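Long-range contact in coenzyme Q-binding protein COQ10 START domain-containing protein (Thermus thermophilus, PDB 2D4R), which is of uncharacterised function but probably binds a hydrophobic ligand such as a lipid or quinone: residues T100-T105 against S133-L138. Residues are numbered along the deposited sequence; the frame is centred on the assembly and turned at random.
Sequences TRVVLT and SLLKGL
Leu135 CD1 lies over one face of the Val102 peptide, the flat group of this contact, 3.8 Å from Val102 O and well off the carbonyl plane, while backbone hydrogen bonding pairs Val102 with Arg8 of the neighbouring strand 3-10. The other branch of the same leucine, CD2, makes the closest contact. It drops between two residues of the strand that face the helix, with Leu135 CD2 3.6 Å from Val102 CG1 and 4.0 Å from Leu104 CB. On the valine, CG1 stands anti to the backbone N (chi1 -180°), and from there Val102 CG1 also receives Leu138 CD2 at 4.3 Å, one helical turn further on. Leu104 CD2 touches two neighbours on the helix at once, Leu135 CD2 at 4.1 Å and Leu134 CB at 4.2 Å. The side-chain contacts are all apolar, and the five residues that make them are buried. Val17 of helix 14-22 touches both Val102 and Leu138; Phe93 and Trp91 of strand 86-95 pack beside Val102 and Leu104. Strand and helix run at 150°, nearly antiparallel, their axes 9.6 Å apart at closest approach. Here the long helix 120-144 lies against the concave side of a curved antiparallel sheet: the helix-grip fold of the Bet v 1-like superfamily, to which START domains belong and in which the space between sheet and helix commonly holds a hydrophobic ligand.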
ATOM      1  N   THR A 100      -2.096  12.395  11.916  1.00 46.74           N
ATOM      2  CA  THR A 100      -1.768  12.246  10.513  1.00 41.07           C
ATOM      3  C   THR A 100      -2.982  11.867   9.670  1.00 39.67           C
ATOM      4  O   THR A 100      -3.675  10.898   9.960  1.00 38.81           O
ATOM      5  CB  THR A 100      -0.697  11.158  10.335  1.00 35.39           C
ATOM      6  OG1 THR A 100       0.426  11.468  11.162  1.00 40.53           O
ATOM      7  CG2 THR A 100      -0.244  11.082   8.886  1.00 38.76           C
ATOM      8  N   ARG A 101      -3.238  12.632   8.618  1.00 44.32           N
ATOM      9  CA  ARG A 101      -4.165  12.175   7.598  1.00 40.86           C
ATOM     10  C   ARG A 101      -3.367  11.461   6.508  1.00 40.10           C
ATOM     11  O   ARG A 101      -2.633  12.094   5.732  1.00 39.14           O
ATOM     12  CB  ARG A 101      -4.931  13.354   7.004  1.00 44.75           C
ATOM     13  CG  ARG A 101      -5.920  12.931   5.932  1.00 41.94           C
ATOM     14  CD  ARG A 101      -7.307  13.460   6.203  1.00 39.64           C
ATOM     15  NE  ARG A 101      -8.314  12.419   6.033  1.00 43.01           N
ATOM     16  CZ  ARG A 101      -8.921  11.794   7.037  1.00 50.50           C
ATOM     17  NH1 ARG A 101      -9.826  10.853   6.787  1.00 51.27           N
ATOM     18  NH2 ARG A 101      -8.634  12.115   8.293  1.00 49.68           N
ATOM     19  N   VAL A 102      -3.497  10.138   6.467  1.00 37.81           N
ATOM     20  CA  VAL A 102      -2.790   9.342   5.478  1.00 34.06           C
ATOM     21  C   VAL A 102      -3.657   9.149   4.241  1.00 34.67           C
ATOM     22  O   VAL A 102      -4.818   8.737   4.340  1.00 33.89           O
ATOM     23  CB  VAL A 102      -2.382   7.964   6.054  1.00 34.25           C
ATOM     24  CG1 VAL A 102      -1.642   7.152   5.004  1.00 31.38           C
ATOM     25  CG2 VAL A 102      -1.480   8.156   7.264  1.00 27.61           C
ATOM     26  N   VAL A 103      -3.088   9.466   3.081  1.00 36.06           N
ATOM     27  CA  VAL A 103      -3.798   9.316   1.817  1.00 34.02           C
ATOM     28  C   VAL A 103      -3.084   8.337   0.894  1.00 31.02           C
ATOM     29  O   VAL A 103      -1.911   8.509   0.570  1.00 33.28           O
ATOM     30  CB  VAL A 103      -3.931  10.658   1.087  1.00 36.56           C
ATOM     31  CG1 VAL A 103      -4.855  10.501  -0.115  1.00 31.30           C
ATOM     32  CG2 VAL A 103      -4.435  11.722   2.049  1.00 35.58           C
ATOM     33  N   LEU A 104      -3.807   7.309   0.472  1.00 31.91           N
ATOM     34  CA  LEU A 104      -3.239   6.275  -0.380  1.00 35.91           C
ATOM     35  C   LEU A 104      -3.974   6.209  -1.713  1.00 36.69           C
ATOM     36  O   LEU A 104      -5.171   5.925  -1.764  1.00 37.16           O
ATOM     37  CB  LEU A 104      -3.316   4.913   0.320  1.00 28.24           C
ATOM     38  CG  LEU A 104      -2.866   3.692  -0.480  1.00 29.01           C
ATOM     39  CD1 LEU A 104      -1.475   3.928  -1.037  1.00 27.33           C
ATOM     40  CD2 LEU A 104      -2.891   2.459   0.416  1.00 29.57           C
ATOM     41  N   THR A 105      -3.244   6.460  -2.790  1.00 37.63           N
ATOM     42  CA  THR A 105      -3.826   6.510  -4.120  1.00 35.33           C
ATOM     43  C   THR A 105      -3.200   5.413  -4.972  1.00 35.99           C
ATOM     44  O   THR A 105      -1.967   5.301  -5.047  1.00 34.96           O
ATOM     45  CB  THR A 105      -3.527   7.873  -4.771  1.00 41.55           C
ATOM     46  OG1 THR A 105      -3.802   8.911  -3.828  1.00 38.83           O
ATOM     47  CG2 THR A 105      -4.367   8.079  -6.016  1.00 34.84           C
ATOM     48  N   SER A 133      -7.707  -1.344   3.768  1.00 36.11           N
ATOM     49  CA  SER A 133      -7.149  -2.269   4.756  1.00 38.63           C
ATOM     50  C   SER A 133      -5.654  -2.064   4.960  1.00 36.56           C
ATOM     51  O   SER A 133      -5.141  -2.260   6.058  1.00 29.95           O
ATOM     52  CB  SER A 133      -7.389  -3.717   4.334  1.00 38.07           C
ATOM     53  OG  SER A 133      -6.498  -4.088   3.298  1.00 50.00           O
ATOM     54  N   LEU A 134      -4.950  -1.679   3.901  1.00 36.67           N
ATOM     55  CA  LEU A 134      -3.534  -1.379   4.050  1.00 38.58           C
ATOM     56  C   LEU A 134      -3.384  -0.240   5.044  1.00 33.88           C
ATOM     57  O   LEU A 134      -2.418  -0.190   5.799  1.00 36.46           O
ATOM     58  CB  LEU A 134      -2.896  -1.008   2.697  1.00 34.75           C
ATOM     59  CG  LEU A 134      -2.531  -2.164   1.748  1.00 37.42           C
ATOM     60  CD1 LEU A 134      -1.755  -1.638   0.556  1.00 36.17           C
ATOM     61  CD2 LEU A 134      -1.689  -3.200   2.478  1.00 33.92           C
ATOM     62  N   LEU A 135      -4.361   0.659   5.062  1.00 36.11           N
ATOM     63  CA  LEU A 135      -4.295   1.836   5.928  1.00 35.59           C
ATOM     64  C   LEU A 135      -4.773   1.567   7.354  1.00 34.66           C
ATOM     65  O   LEU A 135      -4.266   2.148   8.309  1.00 34.10           O
ATOM     66  CB  LEU A 135      -5.124   2.972   5.341  1.00 36.65           C
ATOM     67  CG  LEU A 135      -4.601   3.673   4.097  1.00 34.30           C
ATOM     68  CD1 LEU A 135      -5.393   4.967   3.920  1.00 39.23           C
ATOM     69  CD2 LEU A 135      -3.125   3.968   4.237  1.00 22.56           C
ATOM     70  N   LYS A 136      -5.761   0.694   7.494  1.00 35.67           N
ATOM     71  CA  LYS A 136      -6.227   0.303   8.814  1.00 36.11           C
ATOM     72  C   LYS A 136      -5.147  -0.551   9.477  1.00 34.26           C
ATOM     73  O   LYS A 136      -4.960  -0.505  10.689  1.00 36.10           O
ATOM     74  CB  LYS A 136      -7.543  -0.479   8.692  1.00 35.56           C
ATOM     75  CG  LYS A 136      -8.188  -0.845  10.017  1.00 41.12           C
ATOM     76  CD  LYS A 136      -7.725  -2.218  10.495  1.00 48.47           C
ATOM     77  CE  LYS A 136      -8.518  -2.652  11.706  1.00 56.99           C
ATOM     78  NZ  LYS A 136      -9.975  -2.490  11.458  1.00 57.40           N
ATOM     79  N   GLY A 137      -4.431  -1.322   8.664  1.00 32.04           N
ATOM     80  CA  GLY A 137      -3.305  -2.079   9.171  1.00 27.98           C
ATOM     81  C   GLY A 137      -2.159  -1.181   9.609  1.00 27.56           C
ATOM     82  O   GLY A 137      -1.440  -1.514  10.548  1.00 26.81           O
ATOM     83  N   LEU A 138      -1.978  -0.044   8.942  1.00 28.58           N
ATOM     84  CA  LEU A 138      -0.940   0.908   9.354  1.00 31.61           C
ATOM     85  C   LEU A 138      -1.332   1.575  10.675  1.00 33.53           C
ATOM     86  O   LEU A 138      -0.477   1.810  11.529  1.00 33.71           O
ATOM     87  CB  LEU A 138      -0.683   1.966   8.256  1.00 21.86           C
ATOM     88  CG  LEU A 138       0.079   3.246   8.644  1.00 26.12           C
ATOM     89  CD1 LEU A 138       1.427   2.876   9.231  1.00 16.20           C
ATOM     90  CD2 LEU A 138       0.263   4.155   7.432  1.00 22.91           C
TER